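Local coordinates for protein enterochelin esterase (Salmonella enterica subsp. enterica serovar Typhimurium, PDB 3MGA) that probably hydrolyses ferric enterobactin, cutting the ester bonds of the siderophore's trilactone ring so that its iron can be released inside the bacterium, at residues Y32-W37 / T85-N90; W54-G59 / S94-P99; H63-Q68 / G350-I355; W38-G43 / D79-S84. All coordinates share one frame; numbering follows the deposited sequence.

From the N terminus, strand 32-39 and the turn after it supply the first halves of contacts 1 and 4, at 32-37 and 38-43. The chain then lays down 54-59 for contact 2 and the loop 63-68 for contact 3. Residues 79-84 and 85-90, on and around strand 80-87, close contact 4 and then contact 1, so the loop of contact 4 is nested inside that of contact 1. Residues 94-99 close contact 2, which crosses both. Contacts 1 and 4 knit one sheet of the N-terminal domain and contact 2 the other; Phe36, Trp38 and Trp83 pack between them. Contact 3, closed only at 350-355, crosses all three and ties this domain to the esterase domain.

Contact 1. Residues Y32-W37 / T85-N90; sequences YRVTFW and TALSAN
Tyr32 and Leu87 form a hydrogen-bonded antiparallel pair, repeated two residues further on by Val34 and Thr85, with Arg33 and Ala86 as the non-hydrogen-bonded pair between them. Four backbone bonds join the strands; Tyr32 N reaches Leu87 O at 2.9 Å, and Leu87 N returns to Tyr32 O at 3.0 Å. The Tyr32 side chain shows how an aromatic residue can extend such a pairing past the last bridge. Its CB lies 3.7 Å from Leu87 O. With CG anti to the carbonyl carbon (chi1 -68°), the ring runs along the outgoing chain, and CD1 comes 3.9 Å from Ala89 CA. CE1 then meets Ala89 CB at 3.5 Å, the methyl sitting at the ring edge near its plane. The Tyr32 side chain also touches Pro155. On the same side of the sheet, Val34 CG2 packs 3.7 Å from Leu87 CD1, the two side chains crossing at about a right angle. The other side carries Arg33, whose chain, bent at chi2 and chi3, folds its guanidinium back over the Thr85 backbone; NH1 stands 3.7 Å from Ala86 CB. Val34 and Phe36 also touch Leu152 of the second sheet, as expected for the two packed antiparallel sheets of an immunoglobulin-like E-set domain.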
# COMPACT_ATOMS: atom_id res chain seq x y z
N TYR A 32 14.99 -15.87 8.29
CA TYR A 32 14.24 -17.08 8.00
C TYR A 32 14.46 -17.65 6.60
O TYR A 32 14.53 -16.92 5.62
CB TYR A 32 12.73 -16.79 8.18
CG TYR A 32 12.32 -16.54 9.62
CD1 TYR A 32 12.50 -15.29 10.21
CD2 TYR A 32 11.76 -17.54 10.39
CE1 TYR A 32 12.15 -15.06 11.52
CE2 TYR A 32 11.40 -17.32 11.70
CZ TYR A 32 11.59 -16.08 12.27
OH TYR A 32 11.24 -15.84 13.58
N ARG A 33 14.56 -18.97 6.52
CA ARG A 33 14.67 -19.69 5.25
C ARG A 33 13.21 -20.05 4.95
O ARG A 33 12.64 -20.94 5.59
CB ARG A 33 15.52 -20.96 5.37
CG ARG A 33 15.51 -21.87 4.13
CD ARG A 33 16.57 -21.60 3.02
NE ARG A 33 16.88 -20.19 2.73
CZ ARG A 33 17.52 -19.77 1.64
NH1 ARG A 33 17.79 -18.48 1.47
NH2 ARG A 33 17.88 -20.63 0.69
N VAL A 34 12.60 -19.35 4.00
CA VAL A 34 11.20 -19.58 3.66
C VAL A 34 11.06 -20.37 2.35
O VAL A 34 11.65 -20.01 1.34
CB VAL A 34 10.44 -18.25 3.54
CG1 VAL A 34 8.97 -18.49 3.26
CG2 VAL A 34 10.61 -17.43 4.83
N THR A 35 10.25 -21.43 2.39
CA THR A 35 10.04 -22.28 1.22
C THR A 35 8.61 -22.17 0.70
O THR A 35 7.65 -22.26 1.47
CB THR A 35 10.31 -23.76 1.55
OG1 THR A 35 11.68 -23.91 1.96
CG2 THR A 35 10.06 -24.65 0.35
N PHE A 36 8.49 -21.97 -0.61
CA PHE A 36 7.21 -21.86 -1.28
C PHE A 36 6.93 -23.14 -2.04
O PHE A 36 7.86 -23.77 -2.57
CB PHE A 36 7.24 -20.69 -2.26
CG PHE A 36 7.32 -19.35 -1.59
CD1 PHE A 36 6.21 -18.52 -1.51
CD2 PHE A 36 8.50 -18.92 -1.02
CE1 PHE A 36 6.28 -17.28 -0.90
CE2 PHE A 36 8.58 -17.69 -0.39
CZ PHE A 36 7.47 -16.86 -0.33
N TRP A 37 5.66 -23.54 -2.09
CA TRP A 37 5.26 -24.74 -2.80
C TRP A 37 4.10 -24.45 -3.76
O TRP A 37 3.18 -23.70 -3.43
CB TRP A 37 4.79 -25.82 -1.83
CG TRP A 37 5.72 -26.14 -0.71
CD1 TRP A 37 5.64 -25.69 0.57
CD2 TRP A 37 6.87 -27.00 -0.76
NE1 TRP A 37 6.66 -26.20 1.33
CE2 TRP A 37 7.43 -27.01 0.54
CE3 TRP A 37 7.47 -27.76 -1.77
CZ2 TRP A 37 8.57 -27.76 0.85
CZ3 TRP A 37 8.61 -28.50 -1.46
CH2 TRP A 37 9.15 -28.49 -0.16
N THR A 85 13.97 -18.78 -0.18
CA THR A 85 14.70 -17.54 -0.06
C THR A 85 14.86 -17.18 1.41
O THR A 85 14.34 -17.88 2.28
CB THR A 85 13.96 -16.38 -0.78
OG1 THR A 85 14.66 -15.15 -0.57
CG2 THR A 85 12.55 -16.24 -0.26
N ALA A 86 15.58 -16.09 1.67
CA ALA A 86 15.78 -15.59 3.02
C ALA A 86 14.92 -14.34 3.23
O ALA A 86 14.80 -13.50 2.33
CB ALA A 86 17.23 -15.26 3.26
N LEU A 87 14.30 -14.23 4.41
CA LEU A 87 13.47 -13.08 4.74
C LEU A 87 13.73 -12.66 6.17
O LEU A 87 14.00 -13.51 7.03
CB LEU A 87 12.00 -13.41 4.54
CG LEU A 87 11.57 -13.69 3.10
CD1 LEU A 87 10.13 -14.18 3.06
CD2 LEU A 87 11.75 -12.43 2.24
N SER A 88 13.65 -11.36 6.44
CA SER A 88 13.88 -10.85 7.79
C SER A 88 12.70 -11.20 8.71
O SER A 88 11.59 -11.44 8.27
CB SER A 88 14.09 -9.34 7.76
OG SER A 88 12.91 -8.70 7.32
N ALA A 89 12.95 -11.17 10.01
CA ALA A 89 11.94 -11.53 11.00
C ALA A 89 10.73 -10.60 11.09
O ALA A 89 9.64 -11.04 11.44
CB ALA A 89 12.60 -11.65 12.38
N ASN A 90 10.92 -9.33 10.76
CA ASN A 90 9.86 -8.34 10.85
C ASN A 90 9.11 -8.11 9.53
O ASN A 90 8.18 -7.29 9.47
CB ASN A 90 10.48 -7.02 11.30
CG ASN A 90 11.14 -7.12 12.67
OD1 ASN A 90 10.63 -7.76 13.59
ND2 ASN A 90 12.28 -6.45 12.82

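Contact 2. Residues W54-G59 / S94-P99; sequences WVYITG and SYCFIP
Trp54 pairs with Ile98, and Tyr56 with Cys96, along the edge of the second antiparallel sheet of the immunoglobulin-like N-terminal domain, where strand 52-57 is outermost. The two faces of this pairing are packed differently. On the inner face Ile57 and Tyr95, a non-hydrogen-bonded pair, draw close, and Ile57 CG1 lies 3.7 Å from Tyr95 CB. Val55 and Phe97 follow on the same face with a looser fit, Val55 CG2 to Phe97 CD1 being 4.3 Å. Phe36 of the first sheet covers this side, touching Ile57 and Phe97 and meeting the Tyr95 ring edge-to-face, while Tyr95 OH is held by Asp134. The other face is less enclosed: Trp54 and Tyr56 remain partly exposed, although helix 117-127 contributes Trp124 and Leu127. Here Trp54 CB stands 4.0 Å from Ile98 CB. Near its end the pairing gives way to loop, and Thr58 N still bonds to Ser94 O at 3.0 Å. At the opposite end of the pairing, Trp54 N meets Ile98 O from above the carbonyl plane, 62° out of it. Cys96 SG takes the position between its backbone N and carbonyl carbon (chi1 59°). From there it lies 3.9 Å from Tyr56 CB and makes an oblique sulfur-aromatic contact, 5.2 Å from SG to the Tyr56 ring centroid.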
# COMPACT_ATOMS: atom_id res chain seq x y z
N TRP A 54 7.15 -18.46 -11.92
CA TRP A 54 7.79 -17.30 -11.30
C TRP A 54 7.18 -16.99 -9.94
O TRP A 54 5.97 -17.09 -9.74
CB TRP A 54 7.73 -16.07 -12.21
CG TRP A 54 8.26 -16.31 -13.63
CD1 TRP A 54 7.51 -16.54 -14.75
CD2 TRP A 54 9.63 -16.38 -14.04
NE1 TRP A 54 8.32 -16.73 -15.83
CE2 TRP A 54 9.63 -16.63 -15.43
CE3 TRP A 54 10.85 -16.23 -13.38
CZ2 TRP A 54 10.81 -16.75 -16.17
CZ3 TRP A 54 12.02 -16.35 -14.11
CH2 TRP A 54 11.99 -16.61 -15.49
N VAL A 55 8.04 -16.62 -9.00
CA VAL A 55 7.60 -16.27 -7.67
C VAL A 55 7.79 -14.77 -7.62
O VAL A 55 8.91 -14.28 -7.64
CB VAL A 55 8.45 -17.01 -6.60
CG1 VAL A 55 8.01 -16.63 -5.19
CG2 VAL A 55 8.36 -18.53 -6.83
N TYR A 56 6.67 -14.05 -7.60
CA TYR A 56 6.70 -12.59 -7.60
C TYR A 56 6.31 -12.10 -6.22
O TYR A 56 5.13 -12.03 -5.90
CB TYR A 56 5.76 -12.05 -8.67
CG TYR A 56 5.90 -10.57 -8.95
CD1 TYR A 56 6.80 -10.11 -9.92
CD2 TYR A 56 5.11 -9.63 -8.28
CE1 TYR A 56 6.93 -8.75 -10.20
CE2 TYR A 56 5.23 -8.27 -8.56
CZ TYR A 56 6.14 -7.83 -9.52
OH TYR A 56 6.25 -6.49 -9.79
N ILE A 57 7.31 -11.78 -5.40
CA ILE A 57 7.11 -11.30 -4.05
C ILE A 57 7.45 -9.82 -4.02
O ILE A 57 8.55 -9.42 -4.38
CB ILE A 57 8.04 -12.05 -3.05
CG1 ILE A 57 7.89 -13.57 -3.21
CG2 ILE A 57 7.74 -11.64 -1.63
CD1 ILE A 57 8.81 -14.39 -2.32
N THR A 58 6.49 -9.00 -3.60
CA THR A 58 6.68 -7.55 -3.55
C THR A 58 7.93 -7.17 -2.74
O THR A 58 8.10 -7.59 -1.60
CB THR A 58 5.44 -6.84 -2.95
OG1 THR A 58 4.29 -7.17 -3.72
CG2 THR A 58 5.62 -5.32 -2.95
N GLY A 59 8.79 -6.37 -3.35
CA GLY A 59 10.02 -5.91 -2.70
C GLY A 59 11.08 -6.96 -2.42
O GLY A 59 12.02 -6.70 -1.67
N SER A 94 3.10 -9.20 0.06
CA SER A 94 2.25 -9.93 -0.86
C SER A 94 3.11 -10.71 -1.83
O SER A 94 4.29 -10.38 -2.04
CB SER A 94 1.41 -8.97 -1.69
OG SER A 94 0.66 -8.10 -0.87
N TYR A 95 2.52 -11.75 -2.41
CA TYR A 95 3.23 -12.54 -3.41
C TYR A 95 2.21 -13.24 -4.28
O TYR A 95 1.03 -13.31 -3.93
CB TYR A 95 4.19 -13.56 -2.78
CG TYR A 95 3.49 -14.71 -2.08
CD1 TYR A 95 3.02 -14.58 -0.79
CD2 TYR A 95 3.31 -15.92 -2.73
CE1 TYR A 95 2.37 -15.64 -0.15
CE2 TYR A 95 2.67 -16.98 -2.10
CZ TYR A 95 2.20 -16.84 -0.82
OH TYR A 95 1.56 -17.90 -0.21
N CYS A 96 2.67 -13.73 -5.43
CA CYS A 96 1.82 -14.44 -6.35
C CYS A 96 2.73 -15.30 -7.20
O CYS A 96 3.93 -15.03 -7.27
CB CYS A 96 0.98 -13.47 -7.21
SG CYS A 96 1.93 -12.28 -8.22
N PHE A 97 2.19 -16.35 -7.81
CA PHE A 97 3.01 -17.19 -8.68
C PHE A 97 2.55 -16.97 -10.11
O PHE A 97 1.42 -16.55 -10.35
CB PHE A 97 2.91 -18.68 -8.34
CG PHE A 97 3.08 -19.00 -6.88
CD1 PHE A 97 4.12 -18.45 -6.15
CD2 PHE A 97 2.25 -19.93 -6.27
CE1 PHE A 97 4.28 -18.77 -4.80
CE2 PHE A 97 2.41 -20.27 -4.93
CZ PHE A 97 3.43 -19.68 -4.19
N ILE A 98 3.43 -17.26 -11.06
CA ILE A 98 3.11 -17.12 -12.47
C ILE A 98 3.55 -18.39 -13.22
O ILE A 98 4.61 -18.42 -13.85
CB ILE A 98 3.80 -15.90 -13.10
CG1 ILE A 98 3.56 -14.65 -12.26
CG2 ILE A 98 3.31 -15.71 -14.54
CD1 ILE A 98 4.20 -13.41 -12.82
N PRO A 99 2.73 -19.45 -13.12
CA PRO A 99 3.04 -20.70 -13.81
C PRO A 99 2.72 -20.55 -15.29
O PRO A 99 1.56 -20.32 -15.63
CB PRO A 99 2.14 -21.72 -13.13
CG PRO A 99 1.01 -20.94 -12.59
CD PRO A 99 1.48 -19.54 -12.35

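Contact 3. Residues H63-Q68 / G350-I355; sequences HHQNAQ and GVREPI
His64 and Glu353 come within 5.4 Å, CA to CA, where an irregular loop meets the type I turn from Gly350 to Glu353, whose last residue is the N-cap of helix 354-367. The carbonyls do much of the touching. His64 CB rests 3.6 Å from Arg352 O, and in exchange His64 O faces Pro354 CD at 3.4 Å. Gln65 bends at chi2 (-64°), which turns its amide back toward the turn, so that OE1 comes 3.2 Å from Arg352 CA. The same oxygen lies 3.6 Å from Arg352 CD and sits toward the edge of the Arg352 guanidinium, near its plane. Gln65 OE1 and Arg352 O, both acceptors, stand 3.4 Å apart without a hydrogen bond. A water in the plane of the His64 ring stands 3.3 Å from ND1 and accepts a weak bond from Ile355 N. Within the turn, Glu353 OE1 receives a straight bond from Gly350 N at 2.9 Å and another from Ser313. Its OE2 bonds to His383, whose ring meets that of His64 with the planes at about 20°. Glu353, following strand 344-350 and bonded to His383, is consistent with the acid of an alpha/beta-hydrolase triad. Residues 63-68 and 350-355 share no direct hydrogen bond, so they meet through van der Waals contact and one loosely held water, beside a probable active site.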
# COMPACT_ATOMS: atom_id res chain seq x y z
N HIS A 63 11.12 -5.74 -9.48
CA HIS A 63 11.98 -4.67 -9.97
C HIS A 63 12.46 -3.71 -8.88
O HIS A 63 13.43 -2.99 -9.09
CB HIS A 63 11.24 -3.86 -11.03
CG HIS A 63 10.07 -3.10 -10.49
ND1 HIS A 63 10.17 -1.79 -10.07
CD2 HIS A 63 8.78 -3.47 -10.28
CE1 HIS A 63 8.99 -1.38 -9.64
NE2 HIS A 63 8.13 -2.38 -9.75
N HIS A 64 11.78 -3.67 -7.73
CA HIS A 64 12.18 -2.78 -6.65
C HIS A 64 13.57 -3.14 -6.09
O HIS A 64 14.30 -2.26 -5.61
CB HIS A 64 11.13 -2.72 -5.53
CG HIS A 64 9.82 -2.13 -5.97
ND1 HIS A 64 9.60 -0.77 -6.01
CD2 HIS A 64 8.67 -2.71 -6.39
CE1 HIS A 64 8.37 -0.53 -6.43
NE2 HIS A 64 7.79 -1.69 -6.68
N GLN A 65 13.93 -4.41 -6.16
CA GLN A 65 15.25 -4.87 -5.71
C GLN A 65 16.14 -5.21 -6.90
O GLN A 65 17.21 -5.79 -6.72
CB GLN A 65 15.13 -6.12 -4.83
CG GLN A 65 14.34 -5.93 -3.54
CD GLN A 65 14.99 -4.96 -2.58
OE1 GLN A 65 14.33 -4.41 -1.70
NE2 GLN A 65 16.28 -4.72 -2.75
N ASN A 66 15.72 -4.83 -8.12
CA ASN A 66 16.47 -5.17 -9.34
C ASN A 66 16.90 -6.63 -9.29
O ASN A 66 18.02 -6.97 -9.63
CB ASN A 66 17.70 -4.26 -9.52
CG ASN A 66 17.32 -2.86 -9.92
OD1 ASN A 66 16.20 -2.61 -10.37
ND2 ASN A 66 18.27 -1.94 -9.80
N ALA A 67 15.98 -7.47 -8.85
CA ALA A 67 16.25 -8.89 -8.71
C ALA A 67 16.13 -9.62 -10.04
O ALA A 67 15.31 -9.25 -10.89
CB ALA A 67 15.30 -9.51 -7.69
N GLN A 68 16.96 -10.63 -10.21
CA GLN A 68 16.90 -11.46 -11.40
C GLN A 68 15.64 -12.29 -11.20
O GLN A 68 15.41 -12.80 -10.10
CB GLN A 68 18.15 -12.34 -11.51
CG GLN A 68 19.45 -11.53 -11.67
CD GLN A 68 20.72 -12.38 -11.62
OE1 GLN A 68 20.68 -13.58 -11.36
NE2 GLN A 68 21.86 -11.74 -11.86
N GLY A 350 9.03 1.83 3.00
CA GLY A 350 9.64 0.54 3.28
C GLY A 350 11.06 0.43 2.77
O GLY A 350 11.42 1.04 1.77
N VAL A 351 11.87 -0.38 3.46
CA VAL A 351 13.27 -0.61 3.09
C VAL A 351 13.37 -1.49 1.85
O VAL A 351 14.45 -1.60 1.25
CB VAL A 351 14.09 -1.22 4.26
CG1 VAL A 351 14.19 -0.24 5.41
CG2 VAL A 351 13.49 -2.56 4.75
N ARG A 352 12.26 -2.13 1.46
CA ARG A 352 12.20 -2.97 0.27
C ARG A 352 11.76 -2.18 -0.98
O ARG A 352 11.35 -2.77 -1.98
CB ARG A 352 11.25 -4.15 0.48
CG ARG A 352 11.63 -5.14 1.58
CD ARG A 352 12.87 -5.89 1.22
NE ARG A 352 13.05 -7.11 2.00
CZ ARG A 352 14.04 -7.98 1.78
NH1 ARG A 352 14.93 -7.76 0.83
NH2 ARG A 352 14.14 -9.08 2.52
N GLU A 353 11.80 -0.86 -0.91
CA GLU A 353 11.49 0.01 -2.05
C GLU A 353 12.52 1.13 -1.99
O GLU A 353 12.18 2.28 -1.67
CB GLU A 353 10.05 0.53 -2.01
CG GLU A 353 9.60 1.11 -0.65
CD GLU A 353 8.18 1.64 -0.65
OE1 GLU A 353 7.69 1.96 0.45
OE2 GLU A 353 7.55 1.72 -1.73
N PRO A 354 13.80 0.79 -2.28
CA PRO A 354 14.97 1.67 -2.23
C PRO A 354 14.77 3.05 -2.81
O PRO A 354 15.04 4.04 -2.12
CB PRO A 354 16.02 0.91 -3.07
CG PRO A 354 15.68 -0.49 -2.91
CD PRO A 354 14.19 -0.58 -2.68
N ILE A 355 14.31 3.13 -4.05
CA ILE A 355 14.11 4.41 -4.70
C ILE A 355 13.17 5.26 -3.87
O ILE A 355 13.50 6.38 -3.49
CB ILE A 355 13.59 4.25 -6.15
CG1 ILE A 355 14.63 3.53 -7.02
CG2 ILE A 355 13.28 5.61 -6.76
CD1 ILE A 355 14.25 3.40 -8.49
O HOH W 1 11.94 1.41 -5.33

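Contact 4. Residues W38-G43 / D79-S84; sequences WRDPQG and DVWRWS
Trp38 and Trp81 pair across the far end of the first antiparallel sheet, where strand 32-39 runs into the type I turn from Asp40 to Gly43 and strand 80-87 begins. Their backbones form a hydrogen-bonded pair, Trp81 N reaching Trp38 O at 3.0 Å while the return bond is weak. The indoles lie side by side and point the same way, with CE3 of Trp38 only 3.4 Å from CD1 of Trp81. Their planes meet obliquely at 59°, Trp38 CZ3 lying over one face of the Trp81 ring. Val53 of the second sheet touches both. On the opposite face Arg39 is extended from CG to NE, and its NE forms a salt bridge with Asp79 OD2 at 3.2 Å. That oxygen lies in the guanidinium plane, although the carboxylate as a whole is turned 81° from it. Each charge has a further partner: Glu13 for Arg39, and Trp16 NE1 for Asp79 OD1. Asp40 joins the strand end to the turn. Its N bonds to Asp79 O at 2.9 Å, and its OD1 accepts from Gln42 N at 2.8 Å. Its OD2 takes a weak bond from Trp81 NE1, near the edge of the indole, at 3.4 Å, and is also held by Ser48 and Arg74, so that OD2 has three partners. The bond from Gln42 N defines an Asx turn, here ending a beta strand of an immunoglobulin-like sheet.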
# COMPACT_ATOMS: atom_id res chain seq x y z
N TRP A 38 4.18 -25.04 -4.94
CA TRP A 38 3.12 -24.94 -5.95
C TRP A 38 2.97 -26.32 -6.54
O TRP A 38 3.95 -26.94 -6.94
CB TRP A 38 3.44 -23.91 -7.04
CG TRP A 38 2.34 -23.81 -8.08
CD1 TRP A 38 1.13 -23.19 -7.94
CD2 TRP A 38 2.37 -24.32 -9.43
NE1 TRP A 38 0.39 -23.31 -9.10
CE2 TRP A 38 1.14 -24.00 -10.03
CE3 TRP A 38 3.32 -25.04 -10.17
CZ2 TRP A 38 0.83 -24.35 -11.34
CZ3 TRP A 38 3.01 -25.39 -11.48
CH2 TRP A 38 1.77 -25.05 -12.05
N ARG A 39 1.73 -26.81 -6.55
CA ARG A 39 1.41 -28.12 -7.09
C ARG A 39 0.96 -27.97 -8.53
O ARG A 39 -0.04 -27.30 -8.81
CB ARG A 39 0.30 -28.78 -6.27
CG ARG A 39 -0.03 -30.20 -6.69
CD ARG A 39 -1.10 -30.81 -5.80
NE ARG A 39 -1.26 -32.25 -6.04
CZ ARG A 39 -2.14 -33.02 -5.41
NH1 ARG A 39 -2.96 -32.52 -4.49
NH2 ARG A 39 -2.20 -34.32 -5.70
N ASP A 40 1.69 -28.59 -9.45
CA ASP A 40 1.35 -28.51 -10.87
C ASP A 40 0.12 -29.38 -11.10
O ASP A 40 0.14 -30.57 -10.80
CB ASP A 40 2.53 -28.99 -11.72
CG ASP A 40 2.33 -28.73 -13.21
OD1 ASP A 40 1.17 -28.71 -13.68
OD2 ASP A 40 3.34 -28.55 -13.92
N PRO A 41 -0.98 -28.79 -11.61
CA PRO A 41 -2.17 -29.59 -11.84
C PRO A 41 -2.09 -30.50 -13.06
O PRO A 41 -2.91 -31.40 -13.20
CB PRO A 41 -3.29 -28.55 -12.03
CG PRO A 41 -2.66 -27.21 -11.95
CD PRO A 41 -1.18 -27.38 -11.98
N GLN A 42 -1.10 -30.28 -13.94
CA GLN A 42 -0.95 -31.09 -15.16
C GLN A 42 0.08 -32.23 -15.02
O GLN A 42 0.55 -32.77 -16.02
CB GLN A 42 -0.60 -30.19 -16.36
CG GLN A 42 -1.61 -29.06 -16.58
CD GLN A 42 -1.25 -28.17 -17.76
OE1 GLN A 42 -1.03 -28.64 -18.87
NE2 GLN A 42 -1.22 -26.86 -17.52
N GLY A 43 0.43 -32.58 -13.78
CA GLY A 43 1.34 -33.70 -13.51
C GLY A 43 2.84 -33.43 -13.46
O GLY A 43 3.28 -32.33 -13.09
N ASP A 79 4.90 -33.69 -9.17
CA ASP A 79 4.22 -32.46 -9.59
C ASP A 79 4.50 -31.32 -8.60
O ASP A 79 3.74 -30.36 -8.53
CB ASP A 79 2.71 -32.68 -9.70
CG ASP A 79 2.04 -32.99 -8.36
OD1 ASP A 79 2.75 -33.07 -7.33
OD2 ASP A 79 0.81 -33.16 -8.34
N VAL A 80 5.59 -31.45 -7.83
CA VAL A 80 5.93 -30.45 -6.84
C VAL A 80 6.98 -29.48 -7.35
O VAL A 80 8.05 -29.90 -7.80
CB VAL A 80 6.52 -31.10 -5.57
CG1 VAL A 80 6.88 -30.02 -4.54
CG2 VAL A 80 5.56 -32.11 -4.97
N TRP A 81 6.65 -28.19 -7.29
CA TRP A 81 7.58 -27.13 -7.65
C TRP A 81 7.96 -26.48 -6.32
O TRP A 81 7.15 -26.42 -5.40
CB TRP A 81 6.96 -26.12 -8.60
CG TRP A 81 6.72 -26.64 -9.98
CD1 TRP A 81 5.70 -27.45 -10.38
CD2 TRP A 81 7.47 -26.33 -11.16
NE1 TRP A 81 5.79 -27.69 -11.73
CE2 TRP A 81 6.86 -27.02 -12.23
CE3 TRP A 81 8.61 -25.56 -11.42
CZ2 TRP A 81 7.35 -26.95 -13.54
CZ3 TRP A 81 9.10 -25.50 -12.71
CH2 TRP A 81 8.46 -26.19 -13.76
N ARG A 82 9.19 -25.99 -6.24
CA ARG A 82 9.69 -25.43 -5.01
C ARG A 82 10.65 -24.29 -5.27
O ARG A 82 11.29 -24.22 -6.32
CB ARG A 82 10.43 -26.56 -4.26
CG ARG A 82 11.14 -26.16 -2.97
CD ARG A 82 11.92 -27.34 -2.40
NE ARG A 82 12.96 -27.80 -3.32
CZ ARG A 82 13.74 -28.86 -3.12
NH1 ARG A 82 13.62 -29.59 -2.02
NH2 ARG A 82 14.65 -29.19 -4.04
N TRP A 83 10.75 -23.40 -4.30
CA TRP A 83 11.66 -22.27 -4.36
C TRP A 83 11.76 -21.69 -2.96
O TRP A 83 10.76 -21.56 -2.27
CB TRP A 83 11.18 -21.22 -5.36
CG TRP A 83 12.11 -20.06 -5.47
CD1 TRP A 83 13.20 -19.95 -6.28
CD2 TRP A 83 12.03 -18.83 -4.73
NE1 TRP A 83 13.81 -18.73 -6.10
CE2 TRP A 83 13.11 -18.02 -5.15
CE3 TRP A 83 11.16 -18.34 -3.76
CZ2 TRP A 83 13.34 -16.75 -4.63
CZ3 TRP A 83 11.38 -17.06 -3.24
CH2 TRP A 83 12.46 -16.28 -3.68
N SER A 84 12.97 -21.35 -2.55
CA SER A 84 13.19 -20.80 -1.23
C SER A 84 14.01 -19.53 -1.28
O SER A 84 14.66 -19.25 -2.29
CB SER A 84 13.90 -21.84 -0.36
OG SER A 84 13.10 -22.99 -0.20